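Local structure of CupA (Streptococcus pneumoniae, 4F2E) at residues Val54-Phe58 with Glu81-Ala85; Gln9-Gln14 with Leu31-Ala37; Val20-Tyr24 with Asp45-Leu50. The protein probably serves as a copper(I) chaperone in copper resistance, binding two copper(I) ions on a cupredoxin-fold domain. All blocks are in the same frame, centred on the assembly; numbering follows the deposited sequence.

Contact 1 (Val54-Phe58 with Glu81-Ala85)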
loop_
_atom_site.group_PDB
_atom_site.type_symbol
_atom_site.label_atom_id
_atom_site.label_comp_id
_atom_site.label_asym_id
_atom_site.label_seq_id
_atom_site.Cartn_x
_atom_site.Cartn_y
_atom_site.Cartn_z
ATOM N N VAL A 54 6.924 3.919 -0.759
ATOM C CA VAL A 54 7.971 3.065 -0.206
ATOM C C VAL A 54 7.393 2.017 0.744
ATOM O O VAL A 54 6.645 2.351 1.664
ATOM C CB VAL A 54 9.028 3.899 0.561
ATOM C CG1 VAL A 54 10.168 3.015 1.046
ATOM C CG2 VAL A 54 9.567 5.018 -0.312
ATOM N N PHE A 55 7.722 0.749 0.493
ATOM C CA PHE A 55 7.459 -0.345 1.426
ATOM C C PHE A 55 8.825 -0.900 1.813
ATOM O O PHE A 55 9.337 -1.799 1.151
ATOM C CB PHE A 55 6.624 -1.446 0.762
ATOM C CG PHE A 55 5.158 -1.124 0.643
ATOM C CD1 PHE A 55 4.713 -0.173 -0.260
ATOM C CD2 PHE A 55 4.224 -1.803 1.414
ATOM C CE1 PHE A 55 3.361 0.114 -0.377
ATOM C CE2 PHE A 55 2.874 -1.519 1.300
ATOM C CZ PHE A 55 2.442 -0.564 0.401
ATOM N N PRO A 56 9.415 -0.376 2.898
ATOM C CA PRO A 56 10.812 -0.689 3.223
ATOM C C PRO A 56 11.066 -2.162 3.543
ATOM O O PRO A 56 12.172 -2.646 3.302
ATOM C CB PRO A 56 11.094 0.188 4.449
ATOM C CG PRO A 56 9.754 0.443 5.048
ATOM C CD PRO A 56 8.799 0.520 3.893
ATOM N N ASP A 57 10.070 -2.864 4.074
ATOM C CA ASP A 57 10.247 -4.276 4.408
ATOM C C ASP A 57 10.285 -5.167 3.177
ATOM O O ASP A 57 10.789 -6.290 3.230
ATOM C CB ASP A 57 9.145 -4.745 5.354
ATOM C CG ASP A 57 9.078 -3.916 6.610
ATOM O OD1 ASP A 57 8.101 -3.158 6.769
ATOM O OD2 ASP A 57 10.015 -4.009 7.426
ATOM N N PHE A 58 9.753 -4.664 2.068
ATOM C CA PHE A 58 9.613 -5.467 0.861
ATOM C C PHE A 58 10.527 -5.011 -0.275
ATOM O O PHE A 58 10.520 -5.603 -1.352
ATOM C CB PHE A 58 8.145 -5.491 0.421
ATOM C CG PHE A 58 7.229 -6.120 1.434
ATOM C CD1 PHE A 58 6.952 -7.475 1.384
ATOM C CD2 PHE A 58 6.664 -5.361 2.446
ATOM C CE1 PHE A 58 6.122 -8.065 2.323
ATOM C CE2 PHE A 58 5.832 -5.944 3.388
ATOM C CZ PHE A 58 5.558 -7.299 3.321
ATOM N N GLU A 81 3.240 -6.442 11.362
ATOM C CA GLU A 81 2.888 -5.075 11.002
ATOM C C GLU A 81 4.022 -4.471 10.187
ATOM O O GLU A 81 5.185 -4.515 10.594
ATOM C CB GLU A 81 2.631 -4.250 12.250
ATOM N N PHE A 82 3.680 -3.907 9.035
ATOM C CA PHE A 82 4.677 -3.371 8.118
ATOM C C PHE A 82 4.295 -1.971 7.692
ATOM O O PHE A 82 3.129 -1.687 7.419
ATOM C CB PHE A 82 4.813 -4.279 6.898
ATOM C CG PHE A 82 5.068 -5.714 7.253
ATOM C CD1 PHE A 82 4.023 -6.618 7.329
ATOM C CD2 PHE A 82 6.350 -6.151 7.534
ATOM C CE1 PHE A 82 4.256 -7.938 7.667
ATOM C CE2 PHE A 82 6.589 -7.465 7.872
ATOM C CZ PHE A 82 5.541 -8.362 7.939
ATOM N N SER A 83 5.283 -1.091 7.632
ATOM C CA SER A 83 5.019 0.303 7.328
ATOM C C SER A 83 5.039 0.550 5.829
ATOM O O SER A 83 5.675 -0.179 5.067
ATOM C CB SER A 83 6.070 1.189 7.994
ATOM O OG SER A 83 7.341 0.967 7.406
ATOM N N PHE A 84 4.321 1.577 5.404
ATOM C CA PHE A 84 4.587 2.173 4.108
ATOM C C PHE A 84 4.542 3.680 4.255
ATOM O O PHE A 84 3.993 4.200 5.226
ATOM C CB PHE A 84 3.681 1.634 2.982
ATOM C CG PHE A 84 2.202 1.877 3.171
ATOM C CD1 PHE A 84 1.593 3.005 2.638
ATOM C CD2 PHE A 84 1.410 0.938 3.818
ATOM C CE1 PHE A 84 0.231 3.211 2.778
ATOM C CE2 PHE A 84 0.045 1.138 3.967
ATOM C CZ PHE A 84 -0.547 2.276 3.444
ATOM N N ALA A 85 5.163 4.377 3.317
ATOM C CA ALA A 85 5.297 5.818 3.431
ATOM C C ALA A 85 5.667 6.420 2.093
ATOM O O ALA A 85 5.986 5.703 1.144
ATOM C CB ALA A 85 6.351 6.167 4.471
HETATM O O HOH W 1 7.144 -2.384 4.362
HETATM O O HOH W 2 7.932 -1.932 9.135
#
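Asp-57 OD1, brought up to the strand that carries Phe-82 and Ser-83, accepts from two waters, each 2.7 Å from that oxygen. One water also donates to Ser-83 O and accepts from Asp-57 N; the other accepts from Ser-83 N, 3.2 Å away. The carboxylate thus ties the turn to strand 80-86 through water where the chain from Pro-56 to Phe-58 has turned away and direct pairing has stopped. That turn is closed by Phe-58 N bonding to Phe-55 O, and an aspartate suits this place because its short side chain brings an acceptor oxygen to both waters. OD1 also lies in the plane of the Phe-82 ring, at its edge, where the weakly positive ring edge probably suits it.

Direct pairing survives at Val-54 and Ala-85, an antiparallel hydrogen-bonded pair: Val-54 N reaches Ala-85 O at 2.8 Å, and Ala-85 N reaches Val-54 O at 3.0 Å.

The aromatic side chains meet in two ways. Phe-84 CB sits over the centre of the Phe-55 ring, 3.5 Å from its centroid, a CH-pi contact. CG of Phe-84 is held between backbone N and carbonyl carbon (chi1 61°), which carries its ring alongside that of Phe-55; the planes are nearly parallel (16°) but slid so far apart that they barely overlap. Phe-58 and Phe-82 instead form an edge-to-face pair, centroids 5.3 Å apart, with the edge of Phe-58 turned to the face of Phe-82.

Large flat rings suit these places because they can also meet other strands: Phe-58 packs on Met-95 and Ile-74, and Phe-55 on Ile-39, Phe-41 and Val-72. The antiparallel pairing of strands 52-55 and 80-86, with Phe-55 packing on strands 37-43 and 69-74, belongs to the beta-sandwich of the cupredoxin fold.

Contact 2 (Gln9-Gln14 with Leu31-Ala37)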
loop_
_atom_site.group_PDB
_atom_site.type_symbol
_atom_site.label_atom_id
_atom_site.label_comp_id
_atom_site.label_asym_id
_atom_site.label_seq_id
_atom_site.Cartn_x
_atom_site.Cartn_y
_atom_site.Cartn_z
ATOM N N GLN A 9 -10.218 -10.747 -1.605
ATOM C CA GLN A 9 -9.653 -11.986 -2.126
ATOM C C GLN A 9 -10.321 -12.369 -3.442
ATOM O O GLN A 9 -11.550 -12.435 -3.514
ATOM C CB GLN A 9 -9.840 -13.119 -1.113
ATOM C CG GLN A 9 -9.332 -12.796 0.284
ATOM C CD GLN A 9 -7.842 -12.519 0.308
ATOM O OE1 GLN A 9 -7.060 -13.192 -0.369
ATOM N NE2 GLN A 9 -7.442 -11.514 1.078
ATOM N N LYS A 10 -9.524 -12.624 -4.477
ATOM C CA LYS A 10 -10.074 -13.055 -5.764
ATOM C C LYS A 10 -9.030 -13.518 -6.781
ATOM O O LYS A 10 -7.943 -12.947 -6.885
ATOM C CB LYS A 10 -10.939 -11.950 -6.383
ATOM C CG LYS A 10 -10.217 -10.633 -6.604
ATOM C CD LYS A 10 -11.145 -9.607 -7.242
ATOM C CE LYS A 10 -10.534 -8.218 -7.228
ATOM N NZ LYS A 10 -11.437 -7.208 -7.846
ATOM N N ASN A 11 -9.391 -14.554 -7.533
ATOM C CA ASN A 11 -8.574 -15.093 -8.625
ATOM C C ASN A 11 -7.094 -15.321 -8.318
ATOM O O ASN A 11 -6.225 -14.990 -9.130
ATOM C CB ASN A 11 -8.733 -14.246 -9.891
ATOM C CG ASN A 11 -10.116 -14.371 -10.503
ATOM O OD1 ASN A 11 -10.824 -13.381 -10.663
ATOM N ND2 ASN A 11 -10.507 -15.595 -10.844
ATOM N N GLY A 12 -6.817 -15.893 -7.151
ATOM C CA GLY A 12 -5.460 -16.261 -6.782
ATOM C C GLY A 12 -4.620 -15.108 -6.265
ATOM O O GLY A 12 -3.406 -15.230 -6.116
ATOM N N TYR A 13 -5.266 -13.978 -6.004
ATOM C CA TYR A 13 -4.582 -12.841 -5.405
ATOM C C TYR A 13 -5.504 -12.096 -4.453
ATOM O O TYR A 13 -6.649 -12.493 -4.245
ATOM C CB TYR A 13 -4.036 -11.897 -6.483
ATOM C CG TYR A 13 -5.077 -11.291 -7.403
ATOM C CD1 TYR A 13 -5.682 -10.078 -7.097
ATOM C CD2 TYR A 13 -5.438 -11.920 -8.587
ATOM C CE1 TYR A 13 -6.629 -9.515 -7.943
ATOM C CE2 TYR A 13 -6.382 -11.367 -9.436
ATOM C CZ TYR A 13 -6.974 -10.165 -9.109
ATOM O OH TYR A 13 -7.916 -9.614 -9.955
ATOM N N GLN A 14 -4.989 -11.025 -3.864
ATOM C CA GLN A 14 -5.794 -10.141 -3.035
ATOM C C GLN A 14 -5.488 -8.715 -3.445
ATOM O O GLN A 14 -4.363 -8.404 -3.821
ATOM C CB GLN A 14 -5.508 -10.359 -1.546
ATOM C CG GLN A 14 -4.075 -10.067 -1.127
ATOM C CD GLN A 14 -3.800 -10.450 0.316
ATOM O OE1 GLN A 14 -4.670 -10.324 1.182
ATOM N NE2 GLN A 14 -2.588 -10.929 0.583
ATOM N N LEU A 31 -3.966 -7.570 5.118
ATOM C CA LEU A 31 -3.773 -8.575 4.081
ATOM C C LEU A 31 -3.646 -9.976 4.661
ATOM O O LEU A 31 -3.258 -10.150 5.820
ATOM C CB LEU A 31 -2.522 -8.258 3.259
ATOM C CG LEU A 31 -2.679 -7.286 2.087
ATOM C CD1 LEU A 31 -3.266 -5.955 2.535
ATOM C CD2 LEU A 31 -1.339 -7.079 1.396
ATOM N N LYS A 32 -3.974 -10.973 3.844
ATOM C CA LYS A 32 -3.811 -12.369 4.223
ATOM C C LYS A 32 -2.394 -12.850 3.926
ATOM O O LYS A 32 -1.855 -12.613 2.843
ATOM C CB LYS A 32 -4.806 -13.260 3.478
ATOM C CG LYS A 32 -6.230 -13.210 3.998
ATOM C CD LYS A 32 -7.057 -14.322 3.366
ATOM C CE LYS A 32 -8.494 -14.302 3.860
ATOM N NZ LYS A 32 -8.578 -14.529 5.329
ATOM N N LYS A 33 -1.805 -13.543 4.893
ATOM C CA LYS A 33 -0.479 -14.113 4.722
ATOM C C LYS A 33 -0.427 -15.062 3.522
ATOM O O LYS A 33 -1.349 -15.852 3.300
ATOM C CB LYS A 33 -0.060 -14.841 6.003
ATOM C CG LYS A 33 1.295 -15.514 5.933
ATOM C CD LYS A 33 1.607 -16.236 7.238
ATOM C CE LYS A 33 2.760 -17.213 7.071
ATOM N NZ LYS A 33 3.070 -17.930 8.340
ATOM N N SER A 34 0.648 -14.955 2.741
ATOM C CA SER A 34 0.964 -15.912 1.674
ATOM C C SER A 34 0.156 -15.761 0.384
ATOM O O SER A 34 0.318 -16.553 -0.545
ATOM C CB SER A 34 0.857 -17.351 2.186
ATOM O OG SER A 34 1.725 -17.569 3.284
ATOM N N VAL A 35 -0.706 -14.755 0.319
ATOM C CA VAL A 35 -1.498 -14.521 -0.882
ATOM C C VAL A 35 -0.930 -13.340 -1.663
ATOM O O VAL A 35 -0.780 -12.249 -1.115
ATOM C CB VAL A 35 -2.971 -14.244 -0.535
ATOM C CG1 VAL A 35 -3.765 -13.949 -1.792
ATOM C CG2 VAL A 35 -3.573 -15.428 0.208
ATOM N N PRO A 36 -0.596 -13.553 -2.946
ATOM C CA PRO A 36 -0.053 -12.460 -3.763
ATOM C C PRO A 36 -0.958 -11.236 -3.703
ATOM O O PRO A 36 -2.174 -11.369 -3.833
ATOM C CB PRO A 36 -0.040 -13.055 -5.172
ATOM C CG PRO A 36 0.086 -14.528 -4.947
ATOM C CD PRO A 36 -0.709 -14.811 -3.705
ATOM N N ALA A 37 -0.372 -10.062 -3.501
ATOM C CA ALA A 37 -1.155 -8.854 -3.269
ATOM C C ALA A 37 -0.951 -7.786 -4.334
ATOM O O ALA A 37 0.147 -7.617 -4.871
ATOM C CB ALA A 37 -0.851 -8.283 -1.886
#
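The carboxamide of Gln-14 carries most of the polar bonding to the turn Lys-32 to Val-35, a type II turn. Its OE1 accepts from Lys-32 N at 2.8 Å, in the carbonyl plane and on a lone pair, with a nearly straight N-H (168°). Gln-9 NE2 donates to the same oxygen, but from above the carbonyl plane. NE2 of Gln-14 spends its hydrogens on Lys-32 O (2.9 Å) and on Val-35 O (2.8 Å). Four bonds therefore fix the rotation of this buried amide, and glutamine suits the place because one amide can both accept from a backbone N-H and donate to two backbone carbonyls. The chain runs extended beyond CG (chi2 -173°), which gives it the reach. In the backbone, Gln-14 N bonds to Pro-36 O at 2.8 Å, beside the parallel bridge of Gln-14 with Ala-37.

Van der Waals contacts surround these bonds, carbon meeting carbonyl and amide atoms. Val-35 CG1 lies 3.7 Å from Gln-9 OE1 and 3.7 Å from Tyr-13 C, while the aliphatic part of Lys-32 crosses the amide of Gln-9. The ring of Pro-36 rests on Gly-12 O.

Gly-12 helps form the type I' turn that joins strands 5-10 and 13-20, its positive phi coming easily to glycine. This hairpin end lies against the link between strands 24-31 and 37-43; the side chain of Leu-31 touches Ala-7 of strand 5-10 and Met-95 of strand 92-97.

Contact 3 (Val20-Tyr24 with Asp45-Leu50). With CU1 (copper (I) ion), chain B; CU1 (copper (I) ion), chain C.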
loop_
_atom_site.group_PDB
_atom_site.type_symbol
_atom_site.label_atom_id
_atom_site.label_comp_id
_atom_site.label_asym_id
_atom_site.label_seq_id
_atom_site.Cartn_x
_atom_site.Cartn_y
_atom_site.Cartn_z
ATOM N N VAL A 20 -4.330 8.276 -2.954
ATOM C CA VAL A 20 -3.260 9.165 -2.532
ATOM C C VAL A 20 -3.781 10.593 -2.567
ATOM O O VAL A 20 -3.896 11.207 -3.629
ATOM C CB VAL A 20 -2.011 9.021 -3.416
ATOM C CG1 VAL A 20 -0.871 9.889 -2.877
ATOM C CG2 VAL A 20 -1.588 7.559 -3.499
ATOM N N MET A 21 -4.121 11.099 -1.389
ATOM C CA MET A 21 -4.662 12.436 -1.238
ATOM C C MET A 21 -4.325 12.915 0.164
ATOM O O MET A 21 -4.878 12.413 1.146
ATOM C CB MET A 21 -6.178 12.421 -1.444
ATOM C CG MET A 21 -6.841 13.767 -1.205
ATOM S SD MET A 21 -6.455 14.970 -2.493
ATOM C CE MET A 21 -7.467 14.359 -3.835
ATOM N N GLY A 22 -3.391 13.857 0.259
ATOM C CA GLY A 22 -2.946 14.363 1.547
ATOM C C GLY A 22 -2.509 13.224 2.445
ATOM O O GLY A 22 -2.760 13.221 3.651
ATOM N N GLY A 23 -1.838 12.250 1.846
ATOM C CA GLY A 23 -1.518 11.015 2.528
ATOM C C GLY A 23 -2.216 9.866 1.830
ATOM O O GLY A 23 -2.475 9.929 0.630
ATOM N N TYR A 24 -2.535 8.824 2.587
ATOM C CA TYR A 24 -3.113 7.617 2.016
ATOM C C TYR A 24 -4.406 7.292 2.730
ATOM O O TYR A 24 -4.471 7.348 3.952
ATOM C CB TYR A 24 -2.123 6.453 2.147
ATOM C CG TYR A 24 -0.758 6.841 1.641
ATOM C CD1 TYR A 24 -0.534 7.015 0.285
ATOM C CD2 TYR A 24 0.291 7.084 2.519
ATOM C CE1 TYR A 24 0.699 7.398 -0.194
ATOM C CE2 TYR A 24 1.537 7.468 2.048
ATOM C CZ TYR A 24 1.732 7.623 0.690
ATOM O OH TYR A 24 2.960 8.007 0.203
ATOM N N ASP A 45 -3.233 13.653 -5.699
ATOM C CA ASP A 45 -2.606 14.807 -5.063
ATOM C C ASP A 45 -1.241 15.053 -5.708
ATOM O O ASP A 45 -0.356 14.205 -5.628
ATOM C CB ASP A 45 -2.455 14.535 -3.564
ATOM C CG ASP A 45 -1.928 15.728 -2.789
ATOM O OD1 ASP A 45 -1.245 16.592 -3.379
ATOM O OD2 ASP A 45 -2.191 15.788 -1.570
ATOM N N PRO A 46 -1.067 16.217 -6.354
ATOM C CA PRO A 46 0.149 16.491 -7.129
ATOM C C PRO A 46 1.335 16.968 -6.290
ATOM O O PRO A 46 2.390 17.264 -6.851
ATOM C CB PRO A 46 -0.296 17.609 -8.073
ATOM C CG PRO A 46 -1.302 18.356 -7.280
ATOM C CD PRO A 46 -2.047 17.313 -6.473
ATOM N N SER A 47 1.176 17.042 -4.973
ATOM C CA SER A 47 2.272 17.488 -4.122
ATOM C C SER A 47 3.515 16.639 -4.334
ATOM O O SER A 47 3.441 15.408 -4.316
ATOM C CB SER A 47 1.881 17.428 -2.650
ATOM O OG SER A 47 3.011 17.720 -1.842
ATOM N N PRO A 48 4.670 17.291 -4.527
ATOM C CA PRO A 48 5.931 16.550 -4.647
ATOM C C PRO A 48 6.197 15.654 -3.436
ATOM O O PRO A 48 6.933 14.680 -3.551
ATOM C CB PRO A 48 6.981 17.662 -4.737
ATOM C CG PRO A 48 6.234 18.814 -5.339
ATOM C CD PRO A 48 4.854 18.737 -4.752
ATOM N N CYS A 49 5.598 15.979 -2.295
ATOM C CA CYS A 49 5.738 15.143 -1.108
ATOM C C CYS A 49 5.285 13.706 -1.388
ATOM O O CYS A 49 5.763 12.760 -0.760
ATOM C CB CYS A 49 4.936 15.738 0.055
ATOM S SG CYS A 49 5.217 14.970 1.676
ATOM N N LEU A 50 4.373 13.547 -2.344
ATOM C CA LEU A 50 3.758 12.247 -2.614
ATOM C C LEU A 50 4.233 11.597 -3.920
ATOM O O LEU A 50 3.566 10.714 -4.462
ATOM C CB LEU A 50 2.231 12.382 -2.592
ATOM C CG LEU A 50 1.664 12.775 -1.224
ATOM C CD1 LEU A 50 0.246 13.317 -1.348
ATOM C CD2 LEU A 50 1.710 11.594 -0.261
HETATM CU CU CU1 B . 5.820 12.913 1.446
HETATM CU CU CU1 C . 7.336 15.584 2.128
HETATM O O HOH W 3 3.318 8.796 -2.294
#
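At the edge of the Tyr-24 ring, in its plane, lie Val-20 CG2 and a water, while Leu-50 CD2 arrives obliquely, 3.8 Å from Tyr-24 OH. The hydroxyl donates to that water at 2.6 Å, and the water in turn donates to Leu-50 O, so the phenol reaches the opposite loop by apolar touch and by a water bridge; tyrosine suits both tasks. These are two loops at the copper end of the cupredoxin fold, a hairpin turn after strand 13-20 and the copper-bearing segment before strand 52-55.

The other flat group, the carboxylate of Asp-45, uses one oxygen across the contact and the other within its own loop. OD2 accepts from Gly-22 N at 2.9 Å through its anti lone pair, whereas OD1 accepts from Ser-47 N, making an Asx turn. CG lies anti to the backbone N (chi1 -175°), which swings the carboxylate toward the hairpin. Gly-22 and Gly-23 both take positive phi, natural for glycine, and Met-21 N bonds to Gly-23 O to close the turn.

Leu-50 packs between the loops: its CD1 lies 3.9 Å from Val-20 CG1, and Met-91 touches both Leu-50 and Tyr-24. The branched aliphatic side chains of Leu-50 and Val-20 suit this buried position.

The turns continue toward the metal. Ser-47 OG accepts from Cys-49 N, an ST turn, which probably helps to position the cysteine. The sulfur of Cys-49 bridges two copper(I) ions, one shared with Cys-86, the other with Met-88 and Met-90; on the ion shared with Cys-86, Cys-49 SG and Cys-49 O each bind at 2.2 Å.

How the contacts relate
Contacts 2 and 3 alternate along the chain: 9-14, 20-24, 31-37 and 45-50 follow in that order, and contact 1 opens only afterwards, at 54-58. The first two lie on opposite sides of the chain's centre, their centres about 26 Å apart, so strand 13-20 runs from contact 2 to the copper end at contact 3 and strand 24-31 returns. Contact 1 has its centre about 17 Å from each of theirs. It touches contact 3, where Ala-85 C lies 3.7 Å from Tyr-24 OH. As Cys-86 follows directly on Ala-85, strand 80-86 leads from contact 1 into the copper site that contact 3 helps to build.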